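Local coordinates for FAD-binding PCMH-type domain-containing protein (PDB 6YJO) that carries a covalently bound FAD and probably works as a secreted fungal oxidoreductase of the oxygen-dependent FAD-linked family, with oligosaccharides as likely substrates, at residues T186-L191 / T395-L400; L213-R218 / N407-H412. All coordinates share one frame; numbering follows the deposited sequence.

Contact 1 of 2, residues T186-L191 / T395-L400; sequences TLDTFL and TNAKTL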
loop_
_atom_site.group_PDB
_atom_site.type_symbol
_atom_site.label_atom_id
_atom_site.label_comp_id
_atom_site.label_asym_id
_atom_site.label_seq_id
_atom_site.Cartn_x
_atom_site.Cartn_y
_atom_site.Cartn_z
ATOM N N THR A 186 -1.838 3.704 -7.926
ATOM C CA THR A 186 -0.572 3.556 -8.637
ATOM C C THR A 186 -0.667 2.472 -9.703
ATOM O O THR A 186 -0.120 2.621 -10.801
ATOM C CB THR A 186 0.556 3.234 -7.659
ATOM O OG1 THR A 186 0.467 4.093 -6.514
ATOM C CG2 THR A 186 1.909 3.427 -8.336
ATOM N N LEU A 187 -1.362 1.373 -9.403
ATOM C CA LEU A 187 -1.478 0.300 -10.382
ATOM C C LEU A 187 -2.421 0.651 -11.524
ATOM O O LEU A 187 -2.417 -0.055 -12.539
ATOM C CB LEU A 187 -1.937 -1.001 -9.709
ATOM C CG LEU A 187 -3.272 -1.073 -8.964
ATOM C CD1 LEU A 187 -4.473 -1.028 -9.897
ATOM C CD2 LEU A 187 -3.298 -2.351 -8.136
ATOM N N ASP A 188 -3.225 1.712 -11.388
ATOM C CA ASP A 188 -4.078 2.127 -12.497
ATOM C C ASP A 188 -3.256 2.715 -13.634
ATOM O O ASP A 188 -3.689 2.683 -14.790
ATOM C CB ASP A 188 -5.122 3.133 -12.013
ATOM C CG ASP A 188 -6.166 2.504 -11.103
ATOM O OD1 ASP A 188 -6.317 1.262 -11.127
ATOM O OD2 ASP A 188 -6.841 3.251 -10.366
ATOM N N THR A 189 -2.071 3.240 -13.332
ATOM C CA THR A 189 -1.153 3.758 -14.338
ATOM C C THR A 189 -0.094 2.735 -14.729
ATOM O O THR A 189 0.870 3.087 -15.413
ATOM C CB THR A 189 -0.483 5.038 -13.828
ATOM O OG1 THR A 189 0.401 4.724 -12.747
ATOM C CG2 THR A 189 -1.529 6.030 -13.339
ATOM N N PHE A 190 -0.272 1.477 -14.323
ATOM C CA PHE A 190 0.722 0.432 -14.537
ATOM C C PHE A 190 0.647 -0.087 -15.970
ATOM O O PHE A 190 -0.426 -0.475 -16.443
ATOM C CB PHE A 190 0.490 -0.706 -13.538
ATOM C CG PHE A 190 1.479 -1.831 -13.646
ATOM C CD1 PHE A 190 2.763 -1.694 -13.142
ATOM C CD2 PHE A 190 1.120 -3.034 -14.235
ATOM C CE1 PHE A 190 3.672 -2.729 -13.239
ATOM C CE2 PHE A 190 2.027 -4.075 -14.332
ATOM C CZ PHE A 190 3.303 -3.923 -13.833
ATOM N N LEU A 191 1.789 -0.088 -16.659
ATOM C CA LEU A 191 1.885 -0.562 -18.037
ATOM C C LEU A 191 2.365 -2.003 -18.130
ATOM O O LEU A 191 1.808 -2.791 -18.900
ATOM C CB LEU A 191 2.839 0.330 -18.847
ATOM C CG LEU A 191 2.464 1.800 -19.074
ATOM C CD1 LEU A 191 3.592 2.526 -19.804
ATOM C CD2 LEU A 191 1.174 1.924 -19.868
ATOM N N THR A 395 -12.726 4.391 -9.313
ATOM C CA THR A 395 -13.954 3.606 -9.412
ATOM C C THR A 395 -14.124 2.992 -10.797
ATOM O O THR A 395 -14.515 1.823 -10.921
ATOM C CB THR A 395 -15.151 4.486 -9.055
ATOM O OG1 THR A 395 -14.960 5.028 -7.743
ATOM C CG2 THR A 395 -16.438 3.684 -9.073
ATOM N N ASN A 396 -13.845 3.756 -11.850
ATOM C CA ASN A 396 -13.979 3.282 -13.222
ATOM C C ASN A 396 -12.662 3.407 -13.978
ATOM O O ASN A 396 -12.633 3.768 -15.158
ATOM C CB ASN A 396 -15.092 4.034 -13.947
ATOM C CG ASN A 396 -16.446 3.828 -13.302
ATOM O OD1 ASN A 396 -17.043 4.765 -12.773
ATOM N ND2 ASN A 396 -16.938 2.593 -13.339
ATOM N N ALA A 397 -11.555 3.108 -13.300
ATOM C CA ALA A 397 -10.255 3.079 -13.956
ATOM C C ALA A 397 -10.325 2.239 -15.225
ATOM O O ALA A 397 -11.047 1.240 -15.297
ATOM C CB ALA A 397 -9.193 2.523 -13.005
ATOM N N LYS A 398 -9.563 2.652 -16.231
ATOM C CA LYS A 398 -9.632 2.084 -17.565
ATOM C C LYS A 398 -8.271 1.540 -17.978
ATOM O O LYS A 398 -7.233 1.918 -17.427
ATOM C CB LYS A 398 -10.079 3.134 -18.594
ATOM C CG LYS A 398 -11.383 3.841 -18.273
ATOM C CD LYS A 398 -12.575 2.896 -18.346
ATOM C CE LYS A 398 -13.892 3.642 -18.161
ATOM N NZ LYS A 398 -14.886 2.823 -17.410
ATOM N N THR A 399 -8.287 0.653 -18.969
ATOM C CA THR A 399 -7.054 0.302 -19.659
ATOM C C THR A 399 -6.477 1.551 -20.310
ATOM O O THR A 399 -7.201 2.326 -20.943
ATOM C CB THR A 399 -7.310 -0.782 -20.708
ATOM O OG1 THR A 399 -7.639 -2.016 -20.052
ATOM C CG2 THR A 399 -6.075 -0.986 -21.571
ATOM N N LEU A 400 -5.175 1.750 -20.147
ATOM C CA LEU A 400 -4.559 2.995 -20.574
ATOM C C LEU A 400 -4.787 3.233 -22.064
ATOM O O LEU A 400 -4.802 2.299 -22.872
ATOM C CB LEU A 400 -3.066 2.982 -20.244
ATOM C CG LEU A 400 -2.817 2.932 -18.734
ATOM C CD1 LEU A 400 -1.340 3.004 -18.381
ATOM C CD2 LEU A 400 -3.585 4.048 -18.042
#
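Asp188 and Leu400 lead a small van der Waals contact in which loop methyls rest on polar groups: the 3-10 turn at 186-188 and the start of strand 190-196, part of the PCMH-type FAD-binding fold, meet the irregular loop between strands 380-386 and 417-423. The touching parts of the two backbones run in similar directions, 19° apart, but the loop reaches across with the side chains of Ala397 and Leu400. Ala397 points its CB at the carboxylate of Asp188 and lies 3.6 Å from Asp188 CG, nearly equidistant from both oxygens. Those oxygens have polar partners of their own: OD1 makes a salt bridge to Arg413, and OD2 accepts from the backbone N of Leu185. The methyl therefore packs against a carboxylate already held in place. Inside the turn, Thr186 O receives both the N and the OG1 of Thr189, from the same face of its carbonyl plane. Further along, Leu400 has CG anti to its carbonyl carbon (chi1 -64°), which turns the branch point toward the other segment. The fork beyond CG then lays the methyls near successive backbone carbonyls: Leu400 CD2 rests 3.5 Å from Asp188 O, while Leu400 CD1 sits 3.7 Å from Thr189 O.

Contact 2 of 2, residues L213-R218 / N407-H412; sequences LTWALR and NSAFPH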
loop_
_atom_site.group_PDB
_atom_site.type_symbol
_atom_site.label_atom_id
_atom_site.label_comp_id
_atom_site.label_asym_id
_atom_site.label_seq_id
_atom_site.Cartn_x
_atom_site.Cartn_y
_atom_site.Cartn_z
ATOM N N LEU A 213 -1.328 -12.727 -16.418
ATOM C CA LEU A 213 -0.228 -12.416 -15.512
ATOM C C LEU A 213 -0.229 -10.938 -15.143
ATOM O O LEU A 213 -0.131 -10.577 -13.963
ATOM C CB LEU A 213 1.099 -12.820 -16.153
ATOM C CG LEU A 213 2.383 -12.454 -15.409
ATOM C CD1 LEU A 213 2.299 -12.868 -13.946
ATOM C CD2 LEU A 213 3.573 -13.114 -16.091
ATOM N N THR A 214 -0.353 -10.064 -16.147
ATOM C CA THR A 214 -0.414 -8.629 -15.884
ATOM C C THR A 214 -1.634 -8.287 -15.040
ATOM O O THR A 214 -1.584 -7.389 -14.191
ATOM C CB THR A 214 -0.448 -7.865 -17.208
ATOM O OG1 THR A 214 0.668 -8.255 -18.019
ATOM C CG2 THR A 214 -0.399 -6.359 -16.983
ATOM N N TRP A 215 -2.742 -8.991 -15.269
ATOM C CA TRP A 215 -3.938 -8.794 -14.459
ATOM C C TRP A 215 -3.659 -9.096 -12.991
ATOM O O TRP A 215 -4.116 -8.369 -12.101
ATOM C CB TRP A 215 -5.057 -9.681 -15.008
ATOM C CG TRP A 215 -6.287 -9.769 -14.165
ATOM C CD1 TRP A 215 -7.388 -8.963 -14.227
ATOM C CD2 TRP A 215 -6.561 -10.743 -13.155
ATOM N NE1 TRP A 215 -8.327 -9.373 -13.308
ATOM C CE2 TRP A 215 -7.842 -10.464 -12.636
ATOM C CE3 TRP A 215 -5.844 -11.825 -12.635
ATOM C CZ2 TRP A 215 -8.417 -11.223 -11.621
ATOM C CZ3 TRP A 215 -6.414 -12.576 -11.627
ATOM C CH2 TRP A 215 -7.691 -12.276 -11.133
ATOM N N ALA A 216 -2.893 -10.158 -12.721
ATOM C CA ALA A 216 -2.557 -10.497 -11.341
ATOM C C ALA A 216 -1.556 -9.506 -10.761
ATOM O O ALA A 216 -1.613 -9.187 -9.568
ATOM C CB ALA A 216 -2.004 -11.921 -11.272
ATOM N N LEU A 217 -0.630 -9.009 -11.583
ATOM C CA LEU A 217 0.347 -8.045 -11.088
ATOM C C LEU A 217 -0.319 -6.755 -10.635
ATOM O O LEU A 217 0.184 -6.086 -9.723
ATOM C CB LEU A 217 1.397 -7.749 -12.164
ATOM C CG LEU A 217 2.274 -8.936 -12.564
ATOM C CD1 LEU A 217 3.397 -8.504 -13.493
ATOM C CD2 LEU A 217 2.844 -9.632 -11.338
ATOM N N ARG A 218 -1.442 -6.383 -11.254
ATOM C CA ARG A 218 -2.211 -5.216 -10.822
ATOM C C ARG A 218 -3.099 -5.603 -9.637
ATOM O O ARG A 218 -4.329 -5.608 -9.711
ATOM C CB ARG A 218 -3.051 -4.658 -11.964
ATOM C CG ARG A 218 -2.271 -4.048 -13.122
ATOM C CD ARG A 218 -3.202 -3.272 -14.044
ATOM N NE ARG A 218 -2.522 -2.781 -15.238
ATOM C CZ ARG A 218 -2.443 -3.443 -16.393
ATOM N NH1 ARG A 218 -3.004 -4.639 -16.531
ATOM N NH2 ARG A 218 -1.797 -2.902 -17.417
ATOM N N ASN A 407 -7.641 -3.905 -16.741
ATOM C CA ASN A 407 -7.397 -5.337 -16.553
ATOM C C ASN A 407 -6.656 -5.503 -15.233
ATOM O O ASN A 407 -5.426 -5.485 -15.180
ATOM C CB ASN A 407 -6.601 -5.901 -17.725
ATOM C CG ASN A 407 -6.336 -7.386 -17.596
ATOM O OD1 ASN A 407 -7.192 -8.147 -17.140
ATOM N ND2 ASN A 407 -5.148 -7.810 -18.015
ATOM N N SER A 408 -7.410 -5.666 -14.147
ATOM C CA SER A 408 -6.811 -5.656 -12.822
ATOM C C SER A 408 -7.584 -6.571 -11.884
ATOM O O SER A 408 -8.820 -6.588 -11.890
ATOM C CB SER A 408 -6.768 -4.234 -12.246
ATOM O OG SER A 408 -6.194 -4.232 -10.955
ATOM N N ALA A 409 -6.837 -7.317 -11.065
ATOM C CA ALA A 409 -7.447 -8.199 -10.080
ATOM C C ALA A 409 -7.957 -7.448 -8.857
ATOM O O ALA A 409 -8.749 -8.009 -8.097
ATOM C CB ALA A 409 -6.446 -9.268 -9.647
ATOM N N PHE A 410 -7.517 -6.209 -8.643
ATOM C CA PHE A 410 -7.954 -5.412 -7.505
ATOM C C PHE A 410 -9.481 -5.349 -7.464
ATOM O O PHE A 410 -10.104 -4.919 -8.449
ATOM C CB PHE A 410 -7.378 -4.000 -7.589
ATOM C CG PHE A 410 -7.716 -3.132 -6.403
ATOM C CD1 PHE A 410 -6.954 -3.192 -5.243
ATOM C CD2 PHE A 410 -8.786 -2.251 -6.450
ATOM C CE1 PHE A 410 -7.255 -2.401 -4.156
ATOM C CE2 PHE A 410 -9.089 -1.452 -5.360
ATOM C CZ PHE A 410 -8.321 -1.528 -4.213
ATOM N N PRO A 411 -10.115 -5.748 -6.360
ATOM C CA PRO A 411 -11.563 -5.984 -6.381
ATOM C C PRO A 411 -12.423 -4.865 -5.805
ATOM O O PRO A 411 -13.654 -4.948 -5.878
ATOM C CB PRO A 411 -11.693 -7.242 -5.521
ATOM C CG PRO A 411 -10.641 -7.027 -4.455
ATOM C CD PRO A 411 -9.504 -6.257 -5.117
ATOM N N HIS A 412 -11.815 -3.819 -5.237
ATOM C CA HIS A 412 -12.526 -2.893 -4.366
ATOM C C HIS A 412 -12.884 -1.570 -5.042
ATOM O O HIS A 412 -13.189 -0.594 -4.348
ATOM C CB HIS A 412 -11.702 -2.634 -3.103
ATOM C CG HIS A 412 -11.365 -3.875 -2.337
ATOM N ND1 HIS A 412 -12.325 -4.757 -1.884
ATOM C CD2 HIS A 412 -10.174 -4.382 -1.940
ATOM C CE1 HIS A 412 -11.739 -5.753 -1.244
ATOM N NE2 HIS A 412 -10.434 -5.550 -1.263
#
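Trp215, Arg218 and Asn407 bury the most surface where helix 211-220 meets the loop segment 407-412. The indole of Trp215, with CG anti to the backbone N (chi1 171°), lies along the loop and takes Ala409 over one face: Ala409 CB is 3.4 Å from the centroid of the six-membered ring and 13° off its normal, a CH-pi contact. Lys481 adds a cation-pi interaction to the same indole. Asn407 crosses the tryptophan side chain, its amide plane 30° from the ring, with Asn407 OD1 only 3.0 Å from Trp215 CD1; its ND2 is held by Tyr211 O and Asp207. Arg218 stretches back beside the loop, and its NH1 donates to Asn407 O at 2.9 Å, on a lone pair in the carbonyl plane. That NH1 also makes a salt bridge to Asp207. Bonds to two helix-segment carbonyls close the seam: the backbone N of Ala409 donates to Trp215 O at 3.1 Å, and the hydroxyl OG of Ser408 to Arg218 O at 2.6 Å, a carbonyl that also receives weak bonds from Ala409 N and Phe410 N. Loop donors thus satisfy the carbonyls of Trp215 and Arg218, while an arginine held by Asp207, Asn407 O and Phe190 O probably keeps its charge in this buried setting.

Overall arrangement
Both contacts fasten the same long loop, between strands 380-386 and 417-423, to elements close together in the chain: contact 1 to the start of strand 190-196, contact 2 to helix 211-220. Their centres are 10 Å apart. Contact 1 is partly buried, the smaller of the two, and mainly van der Waals; contact 2 is buried and rich in hydrogen bonds, with an aromatic face added. Arg218 bridges them, since its NH2 probably donates to Phe190 O, and Leu187 packs against both Arg218 and Ser408. Both approach the cofactor region without touching FAD: the side chains of Phe190 and Phe410 come within about 10 and 9 Å of it, respectively.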